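Local coordinates for protein hydrazine synthase subunit alpha (PDB 5C2V) that catalyses, as part of the hydrazine synthase complex, the condensation of hydroxylamine with ammonia to hydrazine, using heme c, at residues Ile432-Leu438 and Arg554-Cys559; Ile459-Ile465 and Tyr527-Asp533; Glu512-Val518 and Ala574-Trp580. All blocks are in the same frame, centred on the assembly; numbering follows the deposited sequence.

Interaction 1: Ile432-Leu438 and Arg554-Cys559; sequences ICFDTTL and RICSGC. With HEC (heme c), chain B.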
loop_
_atom_site.group_PDB
_atom_site.type_symbol
_atom_site.label_atom_id
_atom_site.label_comp_id
_atom_site.label_asym_id
_atom_site.label_seq_id
_atom_site.Cartn_x
_atom_site.Cartn_y
_atom_site.Cartn_z
ATOM N N ILE D 432 -17.638 -6.526 -26.568
ATOM C CA ILE D 432 -18.015 -7.862 -26.137
ATOM C C ILE D 432 -16.988 -8.480 -25.181
ATOM O O ILE D 432 -15.772 -8.426 -25.412
ATOM C CB ILE D 432 -18.214 -8.795 -27.357
ATOM C CG1 ILE D 432 -18.419 -10.245 -26.915
ATOM C CG2 ILE D 432 -17.041 -8.686 -28.317
ATOM C CD1 ILE D 432 -18.676 -11.200 -28.059
ATOM N N CYS D 433 -17.502 -9.058 -24.101
ATOM C CA CYS D 433 -16.698 -9.819 -23.157
ATOM C C CYS D 433 -17.139 -11.277 -23.188
ATOM O O CYS D 433 -18.331 -11.576 -23.077
ATOM C CB CYS D 433 -16.827 -9.249 -21.745
ATOM S SG CYS D 433 -15.788 -10.068 -20.513
ATOM N N PHE D 434 -16.176 -12.179 -23.340
ATOM C CA PHE D 434 -16.473 -13.599 -23.479
ATOM C C PHE D 434 -16.895 -14.225 -22.152
ATOM O O PHE D 434 -17.810 -15.045 -22.111
ATOM C CB PHE D 434 -15.264 -14.332 -24.057
ATOM C CG PHE D 434 -14.812 -13.793 -25.384
ATOM C CD1 PHE D 434 -15.734 -13.498 -26.376
ATOM C CD2 PHE D 434 -13.470 -13.563 -25.635
ATOM C CE1 PHE D 434 -15.326 -12.996 -27.597
ATOM C CE2 PHE D 434 -13.055 -13.058 -26.854
ATOM C CZ PHE D 434 -13.984 -12.776 -27.836
ATOM N N ASP D 435 -16.217 -13.855 -21.070
ATOM C CA ASP D 435 -16.630 -14.284 -19.738
ATOM C C ASP D 435 -16.547 -13.127 -18.747
ATOM O O ASP D 435 -15.467 -12.612 -18.480
ATOM C CB ASP D 435 -15.771 -15.458 -19.266
ATOM C CG ASP D 435 -16.334 -16.133 -18.033
ATOM O OD1 ASP D 435 -17.502 -15.862 -17.685
ATOM O OD2 ASP D 435 -15.610 -16.941 -17.415
ATOM N N THR D 436 -17.683 -12.730 -18.183
ATOM C CA THR D 436 -17.707 -11.591 -17.269
ATOM C C THR D 436 -17.349 -11.996 -15.843
ATOM O O THR D 436 -17.064 -11.144 -15.001
ATOM C CB THR D 436 -19.083 -10.897 -17.264
ATOM O OG1 THR D 436 -20.119 -11.884 -17.201
ATOM C CG2 THR D 436 -19.263 -10.065 -18.522
ATOM N N THR D 437 -17.359 -13.298 -15.579
ATOM C CA THR D 437 -17.042 -13.815 -14.253
ATOM C C THR D 437 -15.571 -14.203 -14.146
ATOM O O THR D 437 -15.109 -14.645 -13.094
ATOM C CB THR D 437 -17.910 -15.037 -13.905
ATOM O OG1 THR D 437 -17.455 -16.176 -14.648
ATOM C CG2 THR D 437 -19.370 -14.767 -14.233
ATOM N N LEU D 438 -14.839 -14.031 -15.242
ATOM C CA LEU D 438 -13.434 -14.416 -15.301
ATOM C C LEU D 438 -12.525 -13.256 -14.908
ATOM O O LEU D 438 -12.494 -12.228 -15.583
ATOM C CB LEU D 438 -13.084 -14.912 -16.705
ATOM C CG LEU D 438 -11.647 -15.372 -16.948
ATOM C CD1 LEU D 438 -11.335 -16.624 -16.144
ATOM C CD2 LEU D 438 -11.407 -15.606 -18.431
ATOM N N ARG D 554 -14.856 -3.908 -29.742
ATOM C CA ARG D 554 -13.706 -4.408 -28.990
ATOM C C ARG D 554 -14.018 -5.639 -28.153
ATOM O O ARG D 554 -15.044 -5.709 -27.484
ATOM C CB ARG D 554 -13.132 -3.310 -28.089
ATOM C CG ARG D 554 -11.916 -3.774 -27.302
ATOM C CD ARG D 554 -10.925 -2.663 -27.016
ATOM N NE ARG D 554 -9.655 -3.222 -26.561
ATOM C CZ ARG D 554 -8.653 -2.512 -26.055
ATOM N NH1 ARG D 554 -8.765 -1.198 -25.922
ATOM N NH2 ARG D 554 -7.538 -3.121 -25.674
ATOM N N ILE D 555 -13.100 -6.598 -28.182
ATOM C CA ILE D 555 -13.282 -7.864 -27.495
ATOM C C ILE D 555 -12.379 -7.965 -26.271
ATOM O O ILE D 555 -11.300 -7.370 -26.227
ATOM C CB ILE D 555 -12.992 -9.053 -28.431
ATOM C CG1 ILE D 555 -11.495 -9.145 -28.730
ATOM C CG2 ILE D 555 -13.774 -8.917 -29.726
ATOM C CD1 ILE D 555 -11.094 -10.407 -29.438
ATOM N N CYS D 556 -12.840 -8.695 -25.263
ATOM C CA CYS D 556 -11.986 -9.038 -24.131
ATOM C C CYS D 556 -12.361 -10.416 -23.602
ATOM O O CYS D 556 -13.539 -10.770 -23.559
ATOM C CB CYS D 556 -12.090 -7.985 -23.026
ATOM S SG CYS D 556 -13.775 -7.614 -22.504
ATOM N N SER D 557 -11.354 -11.193 -23.211
ATOM C CA SER D 557 -11.577 -12.550 -22.719
ATOM C C SER D 557 -12.432 -12.560 -21.462
ATOM O O SER D 557 -13.340 -13.378 -21.319
ATOM C CB SER D 557 -10.247 -13.248 -22.422
ATOM O OG SER D 557 -9.483 -13.437 -23.598
ATOM N N GLY D 558 -12.140 -11.631 -20.560
ATOM C CA GLY D 558 -12.700 -11.672 -19.226
ATOM C C GLY D 558 -12.730 -10.318 -18.558
ATOM O O GLY D 558 -12.494 -9.292 -19.196
ATOM N N CYS D 559 -13.021 -10.316 -17.263
ATOM C CA CYS D 559 -13.075 -9.074 -16.515
ATOM C C CYS D 559 -11.745 -8.907 -15.795
ATOM O O CYS D 559 -11.496 -9.542 -14.774
ATOM C CB CYS D 559 -14.253 -9.112 -15.535
ATOM S SG CYS D 559 -14.403 -7.743 -14.377
HETATM FE FE HEC B . -11.178 -4.023 -17.956
HETATM C CHA HEC B . -8.840 -2.256 -16.130
HETATM C CHB HEC B . -9.891 -2.706 -20.847
HETATM C CHC HEC B . -13.746 -5.455 -19.766
HETATM C CHD HEC B . -12.614 -5.169 -15.060
HETATM N NA HEC B . -9.651 -2.730 -18.403
HETATM C C1A HEC B . -8.814 -2.108 -17.498
HETATM C C2A HEC B . -7.896 -1.268 -18.236
HETATM C C3A HEC B . -8.183 -1.386 -19.535
HETATM C C4A HEC B . -9.293 -2.309 -19.669
HETATM C CMA HEC B . -7.461 -0.670 -20.697
HETATM C CAA HEC B . -6.790 -0.390 -17.612
HETATM C CBA HEC B . -5.444 -1.104 -17.699
HETATM C CGA HEC B . -5.422 -2.320 -16.807
HETATM O O1A HEC B . -5.023 -3.411 -17.289
HETATM O O2A HEC B . -5.806 -2.204 -15.616
HETATM N NB HEC B . -11.804 -3.963 -19.941
HETATM C C1B HEC B . -10.950 -3.580 -20.961
HETATM C C2B HEC B . -11.361 -4.270 -22.166
HETATM C C3B HEC B . -12.425 -5.023 -21.878
HETATM C C4B HEC B . -12.726 -4.850 -20.469
HETATM C CMB HEC B . -10.693 -4.146 -23.552
HETATM C CAB HEC B . -13.177 -5.926 -22.883
HETATM C CBB HEC B . -14.606 -5.383 -23.107
HETATM N NC HEC B . -12.843 -5.159 -17.504
HETATM C C1C HEC B . -13.824 -5.554 -18.394
HETATM C C2C HEC B . -14.887 -6.185 -17.638
HETATM C C3C HEC B . -14.625 -6.007 -16.341
HETATM C C4C HEC B . -13.301 -5.422 -16.228
HETATM C CMC HEC B . -16.241 -6.648 -18.220
HETATM C CAC HEC B . -15.523 -6.471 -15.173
HETATM C CBC HEC B . -16.051 -5.236 -14.410
HETATM N ND HEC B . -10.793 -3.746 -15.914
HETATM C C1D HEC B . -11.520 -4.355 -14.896
HETATM C C2D HEC B . -10.944 -3.996 -13.620
HETATM C C3D HEC B . -9.757 -3.087 -13.958
HETATM C C4D HEC B . -9.748 -2.986 -15.399
HETATM C CMD HEC B . -11.425 -4.447 -12.224
HETATM C CAD HEC B . -8.779 -2.404 -12.980
HETATM C CBD HEC B . -9.548 -1.377 -12.159
HETATM C CGD HEC B . -8.621 -0.722 -11.174
HETATM O O1D HEC B . -9.127 0.007 -10.285
HETATM O O2D HEC B . -7.383 -0.934 -11.271
#
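Phe434 lays its ring across Ile555, its CZ atom 3.9 Å from Ile555 CB. With CG beside the backbone N and anti to the carbonyl carbon (chi1 -57°), the ring also meets Cys556 O and Ser557 CA obliquely, Phe434 CD2 being 3.5 Å from Cys556 O. Ile432 runs alongside Ile555 and points the same way, their CG2 methyls 3.6 Å apart. On the other face of this parallel strand pair lie Cys433 and Cys556, where Cys433 CB comes within 3.5 Å of Cys556 SG. That sulfur is bonded covalently to CAB of the heme at 1.8 Å, and Cys559 SG is joined in the same way to CAC. Cys-Ser-Gly-Cys-His is thus the CXXCH heme-attachment motif of c-type cytochromes, although here His560 binds zinc and Tyr564 ligates the iron. Arg554 sets one face of its guanidinium over the heme methyl CMB, while its NH1 is hydrogen-bonded to Pro269 O. Backbone bonds run from Ile432 N to Arg554 O (2.9 Å) and from Cys556 N to Ile432 O; Phe434 N to Cys556 O and Asp435 N to Ser557 O are further ones. Separately, loop to loop, Cys559 N bonds to Leu438 O. Strand 428-433 is the middle of a mixed three-stranded sheet, parallel to 553-556 and antiparallel to 517-522, and Leu215 of the hydrazine synthase beta subunit packs on Phe434.

Interaction 2: Ile459-Ile465 and Tyr527-Asp533; sequences IKAVRII and YYMQILD. With HEC (heme c), chain B.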
loop_
_atom_site.group_PDB
_atom_site.type_symbol
_atom_site.label_atom_id
_atom_site.label_comp_id
_atom_site.label_asym_id
_atom_site.label_seq_id
_atom_site.Cartn_x
_atom_site.Cartn_y
_atom_site.Cartn_z
ATOM N N ILE D 459 -24.026 -13.577 -12.800
ATOM C CA ILE D 459 -24.021 -12.240 -13.375
ATOM C C ILE D 459 -25.142 -12.129 -14.399
ATOM O O ILE D 459 -25.074 -12.713 -15.481
ATOM C CB ILE D 459 -22.671 -11.914 -14.038
ATOM C CG1 ILE D 459 -21.539 -12.000 -13.011
ATOM C CG2 ILE D 459 -22.709 -10.536 -14.681
ATOM C CD1 ILE D 459 -21.703 -11.055 -11.839
ATOM N N LYS D 460 -26.175 -11.376 -14.041
ATOM C CA LYS D 460 -27.357 -11.233 -14.883
ATOM C C LYS D 460 -27.184 -10.181 -15.970
ATOM O O LYS D 460 -27.594 -10.382 -17.113
ATOM C CB LYS D 460 -28.574 -10.897 -14.024
ATOM C CG LYS D 460 -28.919 -11.970 -13.007
ATOM C CD LYS D 460 -29.027 -13.338 -13.657
ATOM C CE LYS D 460 -29.522 -14.379 -12.668
ATOM N NZ LYS D 460 -29.457 -15.753 -13.236
ATOM N N ALA D 461 -26.580 -9.055 -15.608
ATOM C CA ALA D 461 -26.449 -7.937 -16.533
ATOM C C ALA D 461 -25.202 -7.108 -16.255
ATOM O O ALA D 461 -24.401 -7.435 -15.381
ATOM C CB ALA D 461 -27.689 -7.057 -16.469
ATOM N N VAL D 462 -25.048 -6.034 -17.022
ATOM C CA VAL D 462 -23.957 -5.090 -16.842
ATOM C C VAL D 462 -24.468 -3.660 -16.960
ATOM O O VAL D 462 -25.331 -3.356 -17.795
ATOM C CB VAL D 462 -22.818 -5.307 -17.869
ATOM C CG1 VAL D 462 -22.082 -6.609 -17.595
ATOM C CG2 VAL D 462 -23.353 -5.272 -19.294
ATOM N N ARG D 463 -23.936 -2.791 -16.105
ATOM C CA ARG D 463 -24.233 -1.368 -16.161
ATOM C C ARG D 463 -23.114 -0.627 -16.882
ATOM O O ARG D 463 -21.936 -0.802 -16.570
ATOM C CB ARG D 463 -24.426 -0.789 -14.756
ATOM C CG ARG D 463 -24.668 0.715 -14.749
ATOM C CD ARG D 463 -24.779 1.279 -13.340
ATOM N NE ARG D 463 -25.939 0.760 -12.620
ATOM C CZ ARG D 463 -25.866 -0.100 -11.610
ATOM N NH1 ARG D 463 -24.686 -0.537 -11.193
ATOM N NH2 ARG D 463 -26.975 -0.519 -11.012
ATOM N N ILE D 464 -23.495 0.199 -17.848
ATOM C CA ILE D 464 -22.545 0.979 -18.625
ATOM C C ILE D 464 -22.709 2.460 -18.311
ATOM O O ILE D 464 -23.800 3.030 -18.471
ATOM C CB ILE D 464 -22.713 0.749 -20.135
ATOM C CG1 ILE D 464 -22.878 -0.743 -20.431
ATOM C CG2 ILE D 464 -21.525 1.323 -20.891
ATOM C CD1 ILE D 464 -23.106 -1.053 -21.893
ATOM N N ILE D 465 -21.604 3.062 -17.878
ATOM C CA ILE D 465 -21.572 4.413 -17.332
ATOM C C ILE D 465 -20.683 5.335 -18.164
ATOM O O ILE D 465 -19.574 4.957 -18.534
ATOM C CB ILE D 465 -21.050 4.395 -15.876
ATOM C CG1 ILE D 465 -21.994 3.595 -14.976
ATOM C CG2 ILE D 465 -20.857 5.807 -15.341
ATOM C CD1 ILE D 465 -21.468 3.391 -13.571
ATOM N N TYR D 527 -16.123 5.855 -21.121
ATOM C CA TYR D 527 -17.079 4.991 -20.436
ATOM C C TYR D 527 -16.403 3.827 -19.715
ATOM O O TYR D 527 -15.241 3.516 -19.974
ATOM C CB TYR D 527 -18.114 4.447 -21.427
ATOM C CG TYR D 527 -17.620 3.290 -22.271
ATOM C CD1 TYR D 527 -16.874 3.513 -23.419
ATOM C CD2 TYR D 527 -17.907 1.975 -21.920
ATOM C CE1 TYR D 527 -16.417 2.460 -24.192
ATOM C CE2 TYR D 527 -17.455 0.916 -22.687
ATOM C CZ TYR D 527 -16.712 1.165 -23.822
ATOM O OH TYR D 527 -16.262 0.116 -24.590
ATOM N N TYR D 528 -17.139 3.195 -18.806
ATOM C CA TYR D 528 -16.696 1.947 -18.190
ATOM C C TYR D 528 -17.896 1.073 -17.824
ATOM O O TYR D 528 -19.045 1.462 -18.042
ATOM C CB TYR D 528 -15.823 2.219 -16.960
ATOM C CG TYR D 528 -16.521 2.937 -15.829
ATOM C CD1 TYR D 528 -17.099 2.230 -14.783
ATOM C CD2 TYR D 528 -16.587 4.325 -15.796
ATOM C CE1 TYR D 528 -17.732 2.881 -13.742
ATOM C CE2 TYR D 528 -17.217 4.985 -14.759
ATOM C CZ TYR D 528 -17.788 4.258 -13.735
ATOM O OH TYR D 528 -18.418 4.911 -12.700
ATOM N N MET D 529 -17.629 -0.103 -17.264
ATOM C CA MET D 529 -18.673 -1.104 -17.063
ATOM C C MET D 529 -18.703 -1.683 -15.649
ATOM O O MET D 529 -17.712 -1.630 -14.920
ATOM C CB MET D 529 -18.499 -2.241 -18.070
ATOM C CG MET D 529 -17.134 -2.911 -18.004
ATOM S SD MET D 529 -16.410 -3.172 -19.632
ATOM C CE MET D 529 -16.198 -1.478 -20.171
ATOM N N GLN D 530 -19.854 -2.235 -15.274
ATOM C CA GLN D 530 -20.022 -2.908 -13.989
ATOM C C GLN D 530 -20.820 -4.199 -14.146
ATOM O O GLN D 530 -21.938 -4.178 -14.655
ATOM C CB GLN D 530 -20.728 -1.996 -12.984
ATOM C CG GLN D 530 -19.910 -0.813 -12.506
ATOM C CD GLN D 530 -20.676 0.048 -11.521
ATOM O OE1 GLN D 530 -21.901 0.145 -11.586
ATOM N NE2 GLN D 530 -19.956 0.672 -10.595
ATOM N N ILE D 531 -20.258 -5.318 -13.700
ATOM C CA ILE D 531 -20.989 -6.581 -13.721
ATOM C C ILE D 531 -21.994 -6.614 -12.566
ATOM O O ILE D 531 -21.691 -6.183 -11.455
ATOM C CB ILE D 531 -20.041 -7.797 -13.645
ATOM C CG1 ILE D 531 -19.177 -7.744 -12.382
ATOM C CG2 ILE D 531 -19.154 -7.852 -14.881
ATOM C CD1 ILE D 531 -18.232 -8.919 -12.242
ATOM N N LEU D 532 -23.197 -7.114 -12.837
ATOM C CA LEU D 532 -24.290 -7.023 -11.872
ATOM C C LEU D 532 -24.844 -8.387 -11.463
ATOM O O LEU D 532 -24.881 -9.318 -12.266
ATOM C CB LEU D 532 -25.423 -6.166 -12.442
ATOM C CG LEU D 532 -25.034 -4.842 -13.103
ATOM C CD1 LEU D 532 -26.270 -4.114 -13.611
ATOM C CD2 LEU D 532 -24.245 -3.961 -12.146
ATOM N N ASP D 533 -25.280 -8.494 -10.210
ATOM C CA ASP D 533 -25.903 -9.720 -9.718
ATOM C C ASP D 533 -27.407 -9.704 -9.977
ATOM O O ASP D 533 -27.913 -8.820 -10.667
ATOM C CB ASP D 533 -25.617 -9.923 -8.223
ATOM C CG ASP D 533 -26.044 -8.738 -7.368
ATOM O OD1 ASP D 533 -26.761 -7.846 -7.868
ATOM O OD2 ASP D 533 -25.661 -8.706 -6.180
HETATM FE FE HEC B . -11.178 -4.023 -17.956
HETATM C CHA HEC B . -8.840 -2.256 -16.130
HETATM C CHB HEC B . -9.891 -2.706 -20.847
HETATM C CHC HEC B . -13.746 -5.455 -19.766
HETATM C CHD HEC B . -12.614 -5.169 -15.060
HETATM N NA HEC B . -9.651 -2.730 -18.403
HETATM C C1A HEC B . -8.814 -2.108 -17.498
HETATM C C2A HEC B . -7.896 -1.268 -18.236
HETATM C C3A HEC B . -8.183 -1.386 -19.535
HETATM C C4A HEC B . -9.293 -2.309 -19.669
HETATM C CMA HEC B . -7.461 -0.670 -20.697
HETATM C CAA HEC B . -6.790 -0.390 -17.612
HETATM C CBA HEC B . -5.444 -1.104 -17.699
HETATM C CGA HEC B . -5.422 -2.320 -16.807
HETATM O O1A HEC B . -5.023 -3.411 -17.289
HETATM O O2A HEC B . -5.806 -2.204 -15.616
HETATM N NB HEC B . -11.804 -3.963 -19.941
HETATM C C1B HEC B . -10.950 -3.580 -20.961
HETATM C C2B HEC B . -11.361 -4.270 -22.166
HETATM C C3B HEC B . -12.425 -5.023 -21.878
HETATM C C4B HEC B . -12.726 -4.850 -20.469
HETATM C CMB HEC B . -10.693 -4.146 -23.552
HETATM C CAB HEC B . -13.177 -5.926 -22.883
HETATM C CBB HEC B . -14.606 -5.383 -23.107
HETATM N NC HEC B . -12.843 -5.159 -17.504
HETATM C C1C HEC B . -13.824 -5.554 -18.394
HETATM C C2C HEC B . -14.887 -6.185 -17.638
HETATM C C3C HEC B . -14.625 -6.007 -16.341
HETATM C C4C HEC B . -13.301 -5.422 -16.228
HETATM C CMC HEC B . -16.241 -6.648 -18.220
HETATM C CAC HEC B . -15.523 -6.471 -15.173
HETATM C CBC HEC B . -16.051 -5.236 -14.410
HETATM N ND HEC B . -10.793 -3.746 -15.914
HETATM C C1D HEC B . -11.520 -4.355 -14.896
HETATM C C2D HEC B . -10.944 -3.996 -13.620
HETATM C C3D HEC B . -9.757 -3.087 -13.958
HETATM C C4D HEC B . -9.748 -2.986 -15.399
HETATM C CMD HEC B . -11.425 -4.447 -12.224
HETATM C CAD HEC B . -8.779 -2.404 -12.980
HETATM C CBD HEC B . -9.548 -1.377 -12.159
HETATM C CGD HEC B . -8.621 -0.722 -11.174
HETATM O O1D HEC B . -9.127 0.007 -10.285
HETATM O O2D HEC B . -7.383 -0.934 -11.271
#
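Arg463 NH1 donates to Gln530 OE1 at 2.9 Å, the oxygen lying in the guanidinium plane. The two side chains run together from one face of the sheet, yet guanidinium and amide planes are 78° apart. Asp762 forms a salt bridge with the same NH1, and Tyr508 OH accepts from Arg463 NE, which gives the buried charge several partners. Between the same two residues the backbones exchange Arg463 N to Gln530 O and Gln530 N to Arg463 O, both 2.8 Å. Leu532 CD1 lies over one face of the guanidinium. On the same face of the sheet Ile465 CB sits over the Tyr528 ring, 4.1 Å from its centroid, a CH-pi contact. On the other face, that of Val462, Ile464, Met529 and Ile531, Ile459 CG2 reaches Ile531 CB (4.0 Å) from the loop before the strand. Met529 bends at chi2 (-135°) and chi3, carrying SD to 3.5 Å from the heme meso carbon CHC. Hydrogen-bonded pairs Arg463-Gln530 and Ile465-Tyr528, non-hydrogen-bonded pairs Val462-Ile531 and Ile464-Met529, and strand directions 156° apart identify an antiparallel ladder, central in a four-stranded sheet whose strand 527-532 supplies Met529 and Ile531 to the pocket of the pentacoordinated heme c.

Interaction 3: Glu512-Val518 and Ala574-Trp580; sequences ESDGSTV and AKALYNW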
loop_
_atom_site.group_PDB
_atom_site.type_symbol
_atom_site.label_atom_id
_atom_site.label_comp_id
_atom_site.label_asym_id
_atom_site.label_seq_id
_atom_site.Cartn_x
_atom_site.Cartn_y
_atom_site.Cartn_z
ATOM N N GLU D 512 -25.298 -13.341 -20.909
ATOM C CA GLU D 512 -25.660 -14.720 -21.215
ATOM C C GLU D 512 -25.326 -15.652 -20.054
ATOM O O GLU D 512 -24.519 -15.315 -19.188
ATOM C CB GLU D 512 -24.952 -15.193 -22.487
ATOM C CG GLU D 512 -25.296 -14.394 -23.735
ATOM C CD GLU D 512 -26.704 -14.658 -24.235
ATOM O OE1 GLU D 512 -27.192 -13.873 -25.075
ATOM O OE2 GLU D 512 -27.319 -15.653 -23.798
ATOM N N SER D 513 -25.957 -16.822 -20.047
ATOM C CA SER D 513 -25.799 -17.790 -18.965
ATOM C C SER D 513 -24.359 -18.275 -18.799
ATOM O O SER D 513 -23.988 -18.768 -17.735
ATOM C CB SER D 513 -26.720 -18.991 -19.197
ATOM O OG SER D 513 -26.330 -19.719 -20.348
ATOM N N ASP D 514 -23.552 -18.138 -19.847
ATOM C CA ASP D 514 -22.160 -18.571 -19.792
ATOM C C ASP D 514 -21.230 -17.425 -19.398
ATOM O O ASP D 514 -20.012 -17.595 -19.342
ATOM C CB ASP D 514 -21.726 -19.166 -21.135
ATOM C CG ASP D 514 -21.685 -18.136 -22.247
ATOM O OD1 ASP D 514 -22.462 -17.161 -22.188
ATOM O OD2 ASP D 514 -20.875 -18.305 -23.184
ATOM N N GLY D 515 -21.810 -16.259 -19.131
ATOM C CA GLY D 515 -21.042 -15.111 -18.681
ATOM C C GLY D 515 -20.603 -14.192 -19.804
ATOM O O GLY D 515 -19.857 -13.238 -19.579
ATOM N N SER D 516 -21.067 -14.476 -21.017
ATOM C CA SER D 516 -20.713 -13.668 -22.179
ATOM C C SER D 516 -21.719 -12.548 -22.405
ATOM O O SER D 516 -22.922 -12.738 -22.227
ATOM C CB SER D 516 -20.613 -14.543 -23.431
ATOM O OG SER D 516 -21.852 -15.166 -23.720
ATOM N N THR D 517 -21.225 -11.377 -22.793
ATOM C CA THR D 517 -22.103 -10.253 -23.091
ATOM C C THR D 517 -21.555 -9.420 -24.245
ATOM O O THR D 517 -20.346 -9.352 -24.455
ATOM C CB THR D 517 -22.311 -9.348 -21.857
ATOM O OG1 THR D 517 -23.301 -8.355 -22.148
ATOM C CG2 THR D 517 -21.011 -8.665 -21.458
ATOM N N VAL D 518 -22.455 -8.802 -25.000
ATOM C CA VAL D 518 -22.071 -7.951 -26.120
ATOM C C VAL D 518 -23.101 -6.841 -26.288
ATOM O O VAL D 518 -24.295 -7.059 -26.073
ATOM C CB VAL D 518 -21.938 -8.767 -27.433
ATOM C CG1 VAL D 518 -23.243 -9.481 -27.759
ATOM C CG2 VAL D 518 -21.504 -7.874 -28.589
ATOM N N ALA D 574 -18.368 -18.507 -27.082
ATOM C CA ALA D 574 -19.315 -17.706 -26.319
ATOM C C ALA D 574 -20.650 -17.549 -27.031
ATOM O O ALA D 574 -20.711 -17.500 -28.259
ATOM C CB ALA D 574 -18.716 -16.338 -26.020
ATOM N N LYS D 575 -21.718 -17.463 -26.244
ATOM C CA LYS D 575 -23.057 -17.270 -26.782
ATOM C C LYS D 575 -23.216 -15.883 -27.394
ATOM O O LYS D 575 -23.977 -15.699 -28.343
ATOM C CB LYS D 575 -24.109 -17.477 -25.689
ATOM C CG LYS D 575 -24.216 -18.902 -25.172
ATOM C CD LYS D 575 -25.425 -19.053 -24.260
ATOM C CE LYS D 575 -25.591 -20.486 -23.782
ATOM N NZ LYS D 575 -26.829 -20.652 -22.972
ATOM N N ALA D 576 -22.492 -14.913 -26.845
ATOM C CA ALA D 576 -22.595 -13.526 -27.288
ATOM C C ALA D 576 -22.076 -13.342 -28.711
ATOM O O ALA D 576 -22.511 -12.438 -29.425
ATOM C CB ALA D 576 -21.842 -12.614 -26.334
ATOM N N LEU D 577 -21.151 -14.208 -29.115
ATOM C CA LEU D 577 -20.555 -14.153 -30.447
ATOM C C LEU D 577 -21.610 -14.248 -31.546
ATOM O O LEU D 577 -21.430 -13.713 -32.640
ATOM C CB LEU D 577 -19.525 -15.275 -30.613
ATOM C CG LEU D 577 -18.759 -15.341 -31.936
ATOM C CD1 LEU D 577 -17.949 -14.073 -32.157
ATOM C CD2 LEU D 577 -17.861 -16.568 -31.974
ATOM N N TYR D 578 -22.710 -14.930 -31.248
ATOM C CA TYR D 578 -23.774 -15.132 -32.224
ATOM C C TYR D 578 -24.851 -14.057 -32.128
ATOM O O TYR D 578 -25.768 -14.014 -32.947
ATOM C CB TYR D 578 -24.387 -16.522 -32.047
ATOM C CG TYR D 578 -23.399 -17.641 -32.286
ATOM C CD1 TYR D 578 -22.578 -18.100 -31.264
ATOM C CD2 TYR D 578 -23.276 -18.230 -33.537
ATOM C CE1 TYR D 578 -21.667 -19.118 -31.481
ATOM C CE2 TYR D 578 -22.370 -19.248 -33.764
ATOM C CZ TYR D 578 -21.568 -19.688 -32.732
ATOM O OH TYR D 578 -20.665 -20.703 -32.955
ATOM N N ASN D 579 -24.743 -13.191 -31.127
ATOM C CA ASN D 579 -25.658 -12.061 -31.000
ATOM C C ASN D 579 -25.058 -10.776 -31.569
ATOM O O ASN D 579 -25.674 -9.713 -31.495
ATOM C CB ASN D 579 -26.051 -11.851 -29.536
ATOM C CG ASN D 579 -27.355 -11.084 -29.383
ATOM O OD1 ASN D 579 -28.131 -10.964 -30.331
ATOM N ND2 ASN D 579 -27.603 -10.565 -28.185
ATOM N N TRP D 580 -23.861 -10.873 -32.141
ATOM C CA TRP D 580 -23.103 -9.682 -32.519
ATOM C C TRP D 580 -23.458 -9.150 -33.913
ATOM O O TRP D 580 -24.150 -8.138 -34.031
ATOM C CB TRP D 580 -21.606 -9.991 -32.448
ATOM C CG TRP D 580 -20.723 -8.790 -32.332
ATOM C CD1 TRP D 580 -21.109 -7.482 -32.269
ATOM C CD2 TRP D 580 -19.294 -8.791 -32.245
ATOM N NE1 TRP D 580 -20.007 -6.668 -32.158
ATOM C CE2 TRP D 580 -18.879 -7.448 -32.141
ATOM C CE3 TRP D 580 -18.324 -9.797 -32.250
ATOM C CZ2 TRP D 580 -17.538 -7.087 -32.043
ATOM C CZ3 TRP D 580 -16.994 -9.438 -32.153
ATOM C CH2 TRP D 580 -16.612 -8.094 -32.051
#
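A type I beta turn from Glu512 to Gly515, combined with an Asx turn at Asp514, receives the start of the helically wound residues 575-578. Asp514 OD1 accepts from Ser516 N, the bond defining the Asx turn, and from Ser516 OG at 2.6 Å. Its other oxygen, OD2, takes Lys575 N at 3.3 Å on the syn side, 31° out of the carboxylate plane. Ser516 OG in turn accepts from Ala576 N (3.2 Å), so the serine relays between the aspartate and the second segment. Lys575 is extended beyond CG and reaches along the turn to Ser513 OG, where NZ donates at 2.8 Å; its CB meets Glu512 CG on the way. The charged ends of Glu512 and Lys575 remain apart, OE2 to NZ being 5.1 Å. Farther on, the branches of Val518 divide the apolar work: with chi1 at 58°, CG1 sits between the backbone N and the carbonyl carbon and touches Ala576 CB at 3.7 Å, while CG2, anti to the backbone N, stands over the five-membered ring of Trp580, 3.9 Å from its centroid and 19° off the normal. Trp580 NE1 is hydrogen-bonded to Thr430 OG1, and its ring stacks with Trp85 of the hydrazine synthase gamma subunit. Through Ala576, Asn579 and Trp580, loop 574-580 lies against Val518 of strand 517-522, with Ile432 of neighbouring strand 428-433 touching Val518, Ala576 and Trp580.

Interactions 1 and 2 converge on one heme c, and their centres are 12 Å apart. They meet directly where Thr437 CG2 packs on Ile459 CG1 at 3.7 Å. Interaction 3 lies farther out, with the side chain of Thr517 about 6 Å from the heme between nearest atoms. It shares the three-stranded sheet with interaction 1, their centres being 9 Å apart, and Cys433 N lies 2.9 Å from Thr517 O, a probable hydrogen bond between neighbouring strands. Between interactions 2 and 3 the touch is slight, Val462 CG2 to Thr517 OG1 at 4.2 Å. Interaction 1 thus holds the covalent attachment, Met529 of interaction 2 packs on the porphyrin, and Tyr564, close to Cys556, ligates the iron.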